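Local structure of DotI (Legionella pneumophila, 3WZ4) at residues A[5-10]-A[79-84]; A[11-16]-A[129-134]. The protein forms part of an inner-membrane complex essential for type IVB secretion, the chain here being the periplasmic domain of the protein, whose own molecular role is not established. All blocks are in the same frame, centred on the assembly; numbering follows the deposited sequence.

Interaction 1 of 2, residues A[5-10]-A[79-84]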
loop_
_atom_site.group_PDB
_atom_site.type_symbol
_atom_site.label_atom_id
_atom_site.label_comp_id
_atom_site.label_asym_id
_atom_site.label_seq_id
_atom_site.Cartn_x
_atom_site.Cartn_y
_atom_site.Cartn_z
ATOM N N GLN A 5 18.143 8.259 1.614
ATOM C CA GLN A 5 17.217 7.537 0.748
ATOM C C GLN A 5 17.636 7.611 -0.715
ATOM O O GLN A 5 17.985 8.676 -1.222
ATOM C CB GLN A 5 15.801 8.098 0.904
ATOM C CG GLN A 5 15.384 8.364 2.343
ATOM C CD GLN A 5 15.216 7.093 3.147
ATOM O OE1 GLN A 5 15.269 5.990 2.603
ATOM N NE2 GLN A 5 15.007 7.239 4.451
ATOM N N SER A 6 17.595 6.470 -1.390
ATOM C CA SER A 6 17.855 6.424 -2.818
ATOM C C SER A 6 16.531 6.270 -3.559
ATOM O O SER A 6 15.552 5.781 -2.998
ATOM C CB SER A 6 18.788 5.258 -3.149
ATOM O OG SER A 6 19.061 5.202 -4.538
ATOM N N ASP A 7 16.495 6.701 -4.814
ATOM C CA ASP A 7 15.312 6.493 -5.638
ATOM C C ASP A 7 14.986 5.001 -5.731
ATOM O O ASP A 7 13.841 4.592 -5.534
ATOM C CB ASP A 7 15.517 7.078 -7.035
ATOM C CG ASP A 7 15.196 8.563 -7.104
ATOM O OD1 ASP A 7 15.016 9.198 -6.041
ATOM O OD2 ASP A 7 15.125 9.097 -8.227
ATOM N N SER A 8 16.002 4.196 -6.025
ATOM C CA SER A 8 15.824 2.756 -6.184
ATOM C C SER A 8 15.372 2.110 -4.883
ATOM O O SER A 8 14.545 1.198 -4.889
ATOM C CB SER A 8 17.117 2.102 -6.671
ATOM O OG SER A 8 18.128 2.193 -5.686
ATOM N N ALA A 9 15.915 2.585 -3.767
ATOM C CA ALA A 9 15.522 2.077 -2.458
ATOM C C ALA A 9 14.063 2.401 -2.158
ATOM O O ALA A 9 13.308 1.542 -1.702
ATOM C CB ALA A 9 16.420 2.648 -1.377
ATOM N N VAL A 10 13.677 3.648 -2.407
ATOM C CA VAL A 10 12.303 4.086 -2.185
ATOM C C VAL A 10 11.328 3.277 -3.041
ATOM O O VAL A 10 10.232 2.941 -2.597
ATOM C CB VAL A 10 12.133 5.585 -2.492
ATOM C CG1 VAL A 10 10.663 5.969 -2.474
ATOM C CG2 VAL A 10 12.933 6.429 -1.504
ATOM N N LEU A 79 6.807 9.032 -10.713
ATOM C CA LEU A 79 6.138 9.990 -11.583
ATOM C C LEU A 79 6.728 11.378 -11.379
ATOM O O LEU A 79 6.833 12.171 -12.316
ATOM C CB LEU A 79 4.636 10.025 -11.292
ATOM C CG LEU A 79 3.840 8.729 -11.469
ATOM C CD1 LEU A 79 2.395 8.942 -11.056
ATOM C CD2 LEU A 79 3.920 8.225 -12.908
ATOM N N GLN A 80 7.113 11.664 -10.140
ATOM C CA GLN A 80 7.621 12.978 -9.782
ATOM C C GLN A 80 8.240 12.933 -8.391
ATOM O O GLN A 80 7.777 12.195 -7.522
ATOM C CB GLN A 80 6.487 14.004 -9.820
ATOM C CG GLN A 80 6.928 15.431 -9.567
ATOM C CD GLN A 80 5.838 16.441 -9.877
ATOM O OE1 GLN A 80 4.670 16.232 -9.548
ATOM N NE2 GLN A 80 6.217 17.539 -10.521
ATOM N N LYS A 81 9.296 13.715 -8.189
ATOM C CA LYS A 81 9.919 13.826 -6.878
ATOM C C LYS A 81 10.291 15.274 -6.588
ATOM O O LYS A 81 10.382 16.094 -7.500
ATOM C CB LYS A 81 11.148 12.916 -6.771
ATOM C CG LYS A 81 12.229 13.183 -7.813
ATOM C CD LYS A 81 13.387 12.199 -7.670
ATOM C CE LYS A 81 14.489 12.485 -8.679
ATOM N NZ LYS A 81 15.678 11.616 -8.459
ATOM N N GLY A 82 10.492 15.581 -5.311
ATOM C CA GLY A 82 10.838 16.928 -4.900
ATOM C C GLY A 82 10.306 17.285 -3.525
ATOM O O GLY A 82 9.707 16.457 -2.838
ATOM N N VAL A 83 10.523 18.533 -3.128
ATOM C CA VAL A 83 10.129 18.988 -1.806
ATOM C C VAL A 83 8.659 19.388 -1.748
ATOM O O VAL A 83 8.192 20.204 -2.544
ATOM C CB VAL A 83 10.991 20.177 -1.336
ATOM C CG1 VAL A 83 10.492 20.690 0.007
ATOM C CG2 VAL A 83 12.458 19.774 -1.255
ATOM N N LEU A 84 7.937 18.796 -0.803
ATOM C CA LEU A 84 6.568 19.200 -0.513
ATOM C C LEU A 84 6.441 19.533 0.968
ATOM O O LEU A 84 6.747 18.704 1.828
ATOM C CB LEU A 84 5.579 18.096 -0.894
ATOM C CG LEU A 84 4.127 18.316 -0.465
ATOM C CD1 LEU A 84 3.572 19.588 -1.083
ATOM C CD2 LEU A 84 3.267 17.120 -0.838
#

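Interaction 2 of 2, residues A[11-16]-A[129-134]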
loop_
_atom_site.group_PDB
_atom_site.type_symbol
_atom_site.label_atom_id
_atom_site.label_comp_id
_atom_site.label_asym_id
_atom_site.label_seq_id
_atom_site.Cartn_x
_atom_site.Cartn_y
_atom_site.Cartn_z
ATOM N N LEU A 11 11.733 2.964 -4.266
ATOM C CA LEU A 11 10.897 2.167 -5.160
ATOM C C LEU A 11 10.672 0.750 -4.628
ATOM O O LEU A 11 9.534 0.308 -4.493
ATOM C CB LEU A 11 11.494 2.132 -6.567
ATOM C CG LEU A 11 11.345 3.426 -7.370
ATOM C CD1 LEU A 11 12.389 3.520 -8.469
ATOM C CD2 LEU A 11 9.946 3.540 -7.947
ATOM N N GLN A 12 11.756 0.043 -4.327
ATOM C CA GLN A 12 11.647 -1.303 -3.774
ATOM C C GLN A 12 10.731 -1.299 -2.558
ATOM O O GLN A 12 9.899 -2.190 -2.385
ATOM C CB GLN A 12 13.020 -1.858 -3.388
ATOM C CG GLN A 12 13.959 -2.079 -4.563
ATOM C CD GLN A 12 15.060 -3.076 -4.243
ATOM O OE1 GLN A 12 14.850 -4.030 -3.490
ATOM N NE2 GLN A 12 16.241 -2.858 -4.811
ATOM N N TRP A 13 10.883 -0.276 -1.725
ATOM C CA TRP A 13 10.069 -0.125 -0.529
ATOM C C TRP A 13 8.589 0.075 -0.871
ATOM O O TRP A 13 7.714 -0.543 -0.261
ATOM C CB TRP A 13 10.587 1.046 0.302
ATOM C CG TRP A 13 9.923 1.204 1.631
ATOM C CD1 TRP A 13 10.271 0.590 2.799
ATOM C CD2 TRP A 13 8.806 2.047 1.938
ATOM N NE1 TRP A 13 9.435 0.992 3.814
ATOM C CE2 TRP A 13 8.529 1.888 3.311
ATOM C CE3 TRP A 13 8.013 2.917 1.185
ATOM C CZ2 TRP A 13 7.492 2.567 3.945
ATOM C CZ3 TRP A 13 6.983 3.590 1.817
ATOM C CH2 TRP A 13 6.733 3.411 3.185
ATOM N N ALA A 14 8.317 0.942 -1.843
ATOM C CA ALA A 14 6.948 1.204 -2.278
ATOM C C ALA A 14 6.307 -0.065 -2.835
ATOM O O ALA A 14 5.114 -0.305 -2.652
ATOM C CB ALA A 14 6.924 2.316 -3.322
ATOM N N ASN A 15 7.115 -0.872 -3.513
ATOM C CA ASN A 15 6.676 -2.161 -4.028
ATOM C C ASN A 15 6.205 -3.064 -2.894
ATOM O O ASN A 15 5.155 -3.694 -2.988
ATOM C CB ASN A 15 7.816 -2.835 -4.797
ATOM C CG ASN A 15 7.383 -4.107 -5.503
ATOM O OD1 ASN A 15 6.358 -4.701 -5.171
ATOM N ND2 ASN A 15 8.171 -4.534 -6.485
ATOM N N GLN A 16 6.989 -3.118 -1.820
ATOM C CA GLN A 16 6.651 -3.936 -0.659
ATOM C C GLN A 16 5.354 -3.466 -0.009
ATOM O O GLN A 16 4.476 -4.273 0.296
ATOM C CB GLN A 16 7.774 -3.890 0.377
ATOM C CG GLN A 16 9.146 -4.257 -0.160
ATOM C CD GLN A 16 10.245 -4.044 0.870
ATOM O OE1 GLN A 16 11.290 -3.466 0.570
ATOM N NE2 GLN A 16 10.010 -4.511 2.092
ATOM N N ILE A 129 11.064 7.034 5.924
ATOM C CA ILE A 129 10.044 7.433 4.963
ATOM C C ILE A 129 8.719 6.765 5.303
ATOM O O ILE A 129 8.693 5.723 5.959
ATOM C CB ILE A 129 10.434 7.058 3.517
ATOM C CG1 ILE A 129 10.787 5.570 3.431
ATOM C CG2 ILE A 129 11.589 7.921 3.023
ATOM C CD1 ILE A 129 11.024 5.081 2.023
ATOM N N GLY A 130 7.627 7.374 4.851
ATOM C CA GLY A 130 6.298 6.830 5.053
ATOM C C GLY A 130 5.333 7.270 3.970
ATOM O O GLY A 130 5.555 8.277 3.296
ATOM N N ILE A 131 4.255 6.512 3.801
ATOM C CA ILE A 131 3.236 6.833 2.809
ATOM C C ILE A 131 2.243 7.851 3.356
ATOM O O ILE A 131 1.651 7.641 4.416
ATOM C CB ILE A 131 2.479 5.570 2.370
ATOM C CG1 ILE A 131 3.435 4.600 1.668
ATOM C CG2 ILE A 131 1.306 5.932 1.467
ATOM C CD1 ILE A 131 2.856 3.216 1.456
ATOM N N SER A 132 2.071 8.957 2.634
ATOM C CA SER A 132 1.116 9.996 3.020
ATOM C C SER A 132 -0.211 9.848 2.278
ATOM O O SER A 132 -1.255 10.278 2.763
ATOM C CB SER A 132 1.700 11.389 2.775
ATOM O OG SER A 132 2.658 11.716 3.768
ATOM N N GLN A 133 -0.164 9.243 1.098
ATOM C CA GLN A 133 -1.379 8.996 0.336
ATOM C C GLN A 133 -1.287 7.673 -0.403
ATOM O O GLN A 133 -0.274 7.367 -1.029
ATOM C CB GLN A 133 -1.664 10.132 -0.648
ATOM C CG GLN A 133 -3.012 9.998 -1.343
ATOM C CD GLN A 133 -3.301 11.134 -2.303
ATOM O OE1 GLN A 133 -2.478 11.469 -3.152
ATOM N NE2 GLN A 133 -4.481 11.732 -2.173
ATOM N N PHE A 134 -2.361 6.897 -0.321
ATOM C CA PHE A 134 -2.430 5.587 -0.941
ATOM C C PHE A 134 -3.676 5.544 -1.822
ATOM O O PHE A 134 -4.798 5.526 -1.320
ATOM C CB PHE A 134 -2.507 4.512 0.143
ATOM C CG PHE A 134 -2.219 3.123 -0.350
ATOM C CD1 PHE A 134 -3.220 2.352 -0.921
ATOM C CD2 PHE A 134 -0.950 2.579 -0.228
ATOM C CE1 PHE A 134 -2.960 1.070 -1.365
ATOM C CE2 PHE A 134 -0.684 1.296 -0.671
ATOM C CZ PHE A 134 -1.688 0.541 -1.239
#

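Interaction 1 of 2, residues A[5-10]-A[79-84]
Asp7 and Lys81 meet through a single salt bridge, Lys81 NZ giving a hydrogen bond of 2.6 Å to Asp7 OD2. The ammonium comes in on the syn side of that oxygen, 24° out of the carboxylate plane. Lys81 reaches it with a side chain that starts between its own backbone N and carbonyl carbon (chi1 58°) and then runs fully extended, so that the ammonium arrives at the carboxylate while Lys81 CA and Asp7 CA stay 9.2 Å apart. The two side chains cross at about a right angle, and the lysine's methylenes also pass the carboxylate, with Lys81 CD 3.8 Å from Asp7 OD1. In the fold, which belongs to the NTF2 clan, this joins the first turn of helix 7-21, just after the N-cap residue Ser6, to the far end of the long strand 67-84. Asp7 does double duty: OD1 accepts a hydrogen bond from Trp90 NE1 on the adjoining strand 87-101, which limits rotation of the carboxylate and leaves OD2 turned to the lysine. Asp7, in that first turn, lies where a negative charge would be expected to suit the helix dipole. Lys81 also lies against Trp90 and Tyr88.

Interaction 2 of 2, residues A[11-16]-A[129-134]
Helix 11-16 and strand 129-131 run in roughly the same direction, their axes 40° apart and 10.3 Å from each other at closest approach, Trp13 and Ile129 having the nearest CA atoms. This is the helix-on-sheet packing of an NTF2-like fold: helix 7-21 lies against the curved antiparallel sheet, and strand 129-138 forms one of its outer strands. Trp13 carries the contact. Its CG stands anti to the backbone N (chi1 -174°), which sends the indole out from the helix to the strand. Ile129 brings its CD1 methyl over one face of the ring in a CH-pi contact, 4.1 Å from the centroid of the six-membered ring and 25° off the normal. The methyl is displaced from the centre of that ring toward CD2 and CE3, Ile129 CD1 lying 3.8 Å from Trp13 CD2. The far end of the six-membered ring meets the next two residues of the strand. Trp13 CH2 lies 3.9 Å from Gly130 CA, resting on the strand backbone. Phe39 and Ile117 also touch the indole, so the ring is buried among several parts of the fold. Beyond Ile131 the strand is interrupted by a classic beta bulge, Ser132 and Gln133 both facing Leu116. Just before that bulge, Ile131 reaches back to the indole, its CG1 meeting Trp13 CZ3 at 3.7 Å.

How the interactions relate
From the N terminus, the chain enters helix 7-21, whose first turn belongs to interaction 1 and whose next turns belong to interaction 2. After the intervening helices, strand 67-84 comes back to close the first loop at 79-84, with 68 residues between this segment and 5-10. Strands 87-101 and 106-119 follow before 129-134 closes the second, with 112 residues between it and segment 11-16. The segments alternate along the sequence, so the two loops cross. Together they tie one helix to two strands of the same sheet, at the surface in interaction 1 and in the interior in interaction 2. Their centres are 10 Å apart, and they touch directly where Gln5 CD packs 3.7 Å from Ile129 CG2.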